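Local coordinates for NADH kinase POS5, mitochondrial (Saccharomyces cerevisiae, PDB 3AFO), which phosphorylates NADH and, half as readily, NAD(+) with ATP, making it a key source of the reductant NADPH in the yeast cell, at residues Val44-Lys49 with Val60-His65; His65-Glu68 with Asn74-Val77. One frame throughout, in Å; residues are numbered along the deposited sequence. Where two conformers were deposited one is given.

Contact 1: residues Val44-Lys49 with Val60-His65; sequences VYITKK and VEFITH
The Phe62 ring receives Ile46 at its edge: the methyl CD1 of Ile46 lies near the ring plane, with CD2 of Phe62 at 3.7 Å and CE2 of Phe62 next at 4.1 Å. Neither ring face is used by this strand residue. The pair belongs to a beta-alpha-beta unit, in which strand 43-48 of the parallel sheet is covered by helix 53-69. The same Ile46 CD1 also meets Ile63, coming within 3.6 Å of its CG1, so one terminal methyl sits against two successive helix residues. The torsions account for this reach. In Ile46, CG1 stands anti to the carbonyl carbon (chi1 -47°) and CD1 then extends away from the backbone, bridging a CA separation of 8.7 Å between Ile46 and Ile63. Phe62 starts from the helix toward the strand with CG anti to its backbone N (chi1 -172°), which carries the ring edge to that methyl. All three side chains are buried, no hydrogen bond spans the segments, and the contact is therefore purely apolar. Leu121, Met59 and Val75 also touch Ile46 and extend the hydrophobic layer. Away from the interface, the helix carries its own polar detail: Val60 O accepts from Thr64 N at 2.9 Å and from Thr64 OG1 at 2.8 Å, the two donors arriving from opposite faces of the carbonyl plane.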
# COMPACT_ATOMS: atom_id res chain seq x y z
N VAL A 44 24.55 38.25 4.03
CA VAL A 44 24.44 36.80 3.87
C VAL A 44 24.41 36.13 5.24
O VAL A 44 25.40 36.14 5.97
CB VAL A 44 25.60 36.25 3.00
CG1 VAL A 44 25.49 34.72 2.83
CG2 VAL A 44 25.60 36.93 1.62
N TYR A 45 23.26 35.54 5.58
CA TYR A 45 23.10 34.76 6.81
C TYR A 45 23.45 33.28 6.57
O TYR A 45 22.89 32.63 5.69
CB TYR A 45 21.68 34.90 7.34
CG TYR A 45 21.33 34.07 8.56
CD1 TYR A 45 22.20 33.98 9.64
CD2 TYR A 45 20.11 33.40 8.63
CE1 TYR A 45 21.87 33.22 10.76
CE2 TYR A 45 19.76 32.65 9.75
CZ TYR A 45 20.65 32.57 10.81
OH TYR A 45 20.32 31.83 11.93
N ILE A 46 24.38 32.76 7.38
CA ILE A 46 24.87 31.40 7.20
C ILE A 46 24.57 30.56 8.43
O ILE A 46 24.90 30.95 9.56
CB ILE A 46 26.39 31.35 6.90
CG1 ILE A 46 26.77 32.36 5.82
CG2 ILE A 46 26.81 29.93 6.47
CD1 ILE A 46 28.24 32.66 5.76
N THR A 47 23.93 29.42 8.21
CA THR A 47 23.63 28.47 9.28
C THR A 47 24.26 27.13 8.94
O THR A 47 24.48 26.81 7.77
CB THR A 47 22.11 28.28 9.47
OG1 THR A 47 21.57 27.57 8.35
CG2 THR A 47 21.42 29.61 9.58
N LYS A 48 24.53 26.33 9.97
CA LYS A 48 25.14 25.01 9.77
C LYS A 48 24.54 23.98 10.70
O LYS A 48 23.99 24.30 11.74
CB LYS A 48 26.66 25.07 9.95
CG LYS A 48 27.12 25.39 11.37
CD LYS A 48 28.64 25.34 11.47
CE LYS A 48 29.13 25.82 12.84
NZ LYS A 48 28.58 25.02 13.98
N LYS A 49 24.66 22.72 10.30
CA LYS A 49 24.26 21.64 11.18
C LYS A 49 25.22 21.65 12.37
O LYS A 49 26.45 21.63 12.19
CB LYS A 49 24.29 20.30 10.44
CG LYS A 49 23.76 19.14 11.29
CD LYS A 49 23.78 17.85 10.51
CE LYS A 49 23.59 16.67 11.44
NZ LYS A 49 24.16 15.47 10.78
N VAL A 60 33.68 28.24 8.00
CA VAL A 60 34.90 29.05 8.04
C VAL A 60 35.46 29.26 6.63
O VAL A 60 35.82 30.38 6.26
CB VAL A 60 35.94 28.42 9.00
CG1 VAL A 60 37.28 29.15 8.93
CG2 VAL A 60 35.40 28.43 10.41
N GLU A 61 35.48 28.19 5.84
CA GLU A 61 35.97 28.24 4.46
C GLU A 61 35.08 29.12 3.57
O GLU A 61 35.58 29.85 2.69
CB GLU A 61 36.10 26.82 3.90
CG GLU A 61 36.74 26.71 2.53
CD GLU A 61 36.76 25.27 2.00
OE1 GLU A 61 36.65 24.32 2.80
OE2 GLU A 61 36.88 25.10 0.77
N PHE A 62 33.77 29.06 3.79
CA PHE A 62 32.86 29.86 2.98
C PHE A 62 33.00 31.35 3.30
O PHE A 62 33.09 32.17 2.40
CB PHE A 62 31.42 29.38 3.16
CG PHE A 62 30.45 30.04 2.23
CD1 PHE A 62 30.58 29.88 0.86
CD2 PHE A 62 29.40 30.80 2.72
CE1 PHE A 62 29.67 30.49 -0.03
CE2 PHE A 62 28.50 31.41 1.84
CZ PHE A 62 28.64 31.25 0.47
N ILE A 63 33.02 31.67 4.59
CA ILE A 63 33.15 33.03 5.09
C ILE A 63 34.49 33.66 4.66
O ILE A 63 34.53 34.84 4.29
CB ILE A 63 33.01 33.07 6.62
CG1 ILE A 63 31.58 32.69 7.03
CG2 ILE A 63 33.39 34.46 7.18
CD1 ILE A 63 31.37 32.47 8.51
N THR A 64 35.56 32.87 4.71
CA THR A 64 36.88 33.27 4.21
C THR A 64 36.79 33.66 2.73
O THR A 64 37.25 34.75 2.35
CB THR A 64 37.95 32.16 4.48
OG1 THR A 64 38.10 31.99 5.90
CG2 THR A 64 39.33 32.51 3.89
N HIS A 65 36.16 32.82 1.92
CA HIS A 65 35.93 33.13 0.52
C HIS A 65 35.14 34.43 0.29
O HIS A 65 35.51 35.23 -0.56
CB HIS A 65 35.24 31.96 -0.19
CG HIS A 65 34.80 32.27 -1.59
ND1 HIS A 65 35.69 32.56 -2.60
CD2 HIS A 65 33.57 32.33 -2.14
CE1 HIS A 65 35.02 32.79 -3.72
NE2 HIS A 65 33.73 32.66 -3.47

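Contact 2: residues His65-Glu68 with Asn74-Val77; sequences HLHE and NVIV
A water molecule joins His67 to Val75: its oxygen is 2.9 Å from His67 NE2 and 2.9 Å from Val75 N. It accepts the backbone N-H of Val75. The two nitrogens subtend about 112° at the water, close to tetrahedral, and Val75 N is 4.8 Å from His67 NE2, too far for a direct bond. The water thus links the last turn of helix 53-69 to strand 74-76, the helix-to-strand half of a beta-alpha-beta unit. Beside this bridge the methyl CG2 of Val75 packs against both helix residues. It approaches the imidazole obliquely, 3.7 Å from His67 NE2, and touches Leu66 through that residue's CD1 at 4.0 Å, each pair of side chains crossing at roughly a right angle. The rotation of Val75, with CG1 anti to its backbone N (chi1 166°) and CG2 beside that N, puts CG2 on the side facing Leu66 and His67. The ring of His67 has a second hold, since its ND1 is hydrogen-bonded to His101 ND1 and the two rings meet with their planes about 30° apart. Leu66 is covered further by Phe165 of helix 161-169. Because the two ring nitrogens of His67 engage different partners, NE2 the water and ND1 His101, the ring's rotation is probably restrained; its orientation, and with it the approach of Val75 CG2, is then probably set by polar bonds and not by packing alone.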
# COMPACT_ATOMS: atom_id res chain seq x y z
N HIS A 65 36.16 32.82 1.92
CA HIS A 65 35.93 33.13 0.52
C HIS A 65 35.14 34.43 0.29
O HIS A 65 35.51 35.23 -0.56
CB HIS A 65 35.24 31.96 -0.19
CG HIS A 65 34.80 32.27 -1.59
ND1 HIS A 65 35.69 32.56 -2.60
CD2 HIS A 65 33.57 32.33 -2.14
CE1 HIS A 65 35.02 32.79 -3.72
NE2 HIS A 65 33.73 32.66 -3.47
N LEU A 66 34.06 34.63 1.04
CA LEU A 66 33.26 35.86 0.91
C LEU A 66 34.10 37.10 1.25
O LEU A 66 34.07 38.10 0.52
CB LEU A 66 32.01 35.80 1.79
CG LEU A 66 31.03 34.65 1.49
CD1 LEU A 66 29.87 34.66 2.46
CD2 LEU A 66 30.55 34.73 0.03
N HIS A 67 34.85 37.01 2.34
CA HIS A 67 35.67 38.11 2.81
C HIS A 67 36.83 38.40 1.87
O HIS A 67 37.24 39.55 1.74
CB HIS A 67 36.19 37.85 4.21
CG HIS A 67 35.15 38.01 5.28
ND1 HIS A 67 35.35 37.61 6.57
CD2 HIS A 67 33.90 38.53 5.23
CE1 HIS A 67 34.28 37.88 7.29
NE2 HIS A 67 33.38 38.43 6.50
N GLU A 68 37.36 37.36 1.24
CA GLU A 68 38.41 37.54 0.24
C GLU A 68 37.88 38.13 -1.07
O GLU A 68 38.48 39.03 -1.63
CB GLU A 68 39.14 36.22 -0.03
CG GLU A 68 40.17 35.83 1.03
CD GLU A 68 40.75 34.43 0.83
OE1 GLU A 68 40.48 33.80 -0.22
OE2 GLU A 68 41.49 33.96 1.72
N ASN A 74 28.36 41.21 3.81
CA ASN A 74 28.35 41.15 5.26
C ASN A 74 27.84 39.80 5.74
O ASN A 74 26.75 39.39 5.36
CB ASN A 74 27.49 42.28 5.83
CG ASN A 74 27.90 43.64 5.28
OD1 ASN A 74 29.06 44.04 5.37
ND2 ASN A 74 26.94 44.34 4.67
N VAL A 75 28.64 39.15 6.59
CA VAL A 75 28.36 37.80 7.09
C VAL A 75 27.62 37.85 8.43
O VAL A 75 28.10 38.43 9.41
CB VAL A 75 29.66 36.97 7.25
CG1 VAL A 75 29.43 35.71 8.10
CG2 VAL A 75 30.26 36.61 5.89
N ILE A 76 26.45 37.21 8.45
CA ILE A 76 25.66 37.07 9.66
C ILE A 76 25.63 35.59 10.08
O ILE A 76 25.39 34.72 9.24
CB ILE A 76 24.21 37.54 9.43
CG1 ILE A 76 24.17 38.93 8.76
CG2 ILE A 76 23.46 37.53 10.74
CD1 ILE A 76 22.79 39.30 8.13
N VAL A 77 25.86 35.33 11.36
CA VAL A 77 25.72 33.98 11.93
C VAL A 77 25.04 34.11 13.28
O VAL A 77 24.93 35.22 13.80
CB VAL A 77 27.09 33.21 12.08
CG1 VAL A 77 27.76 33.04 10.74
CG2 VAL A 77 28.03 33.91 13.07
O HOH W 1 31.22 40.15 7.39

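Overall arrangement
From the N terminus the chain runs through strand 43-48, helix 53-69 and strand 74-76, and the two contacts follow in that order without nesting or crossing. Contact 1 closes the loop from strand to helix, with ten residues between its segments; contact 2 closes the shorter return, with five. They meet at His65, where one helix segment ends and the next begins, and their centres lie 7 Å apart. The two strands are neighbours in the parallel sheet: Val44 N lies 2.8 Å from Asn74 O and Ile46 N 2.9 Å from Ile76 O, both probable hydrogen bonds. Together the contacts fasten successive turns of one helix over the outermost strand 74-76 and its neighbour 43-48.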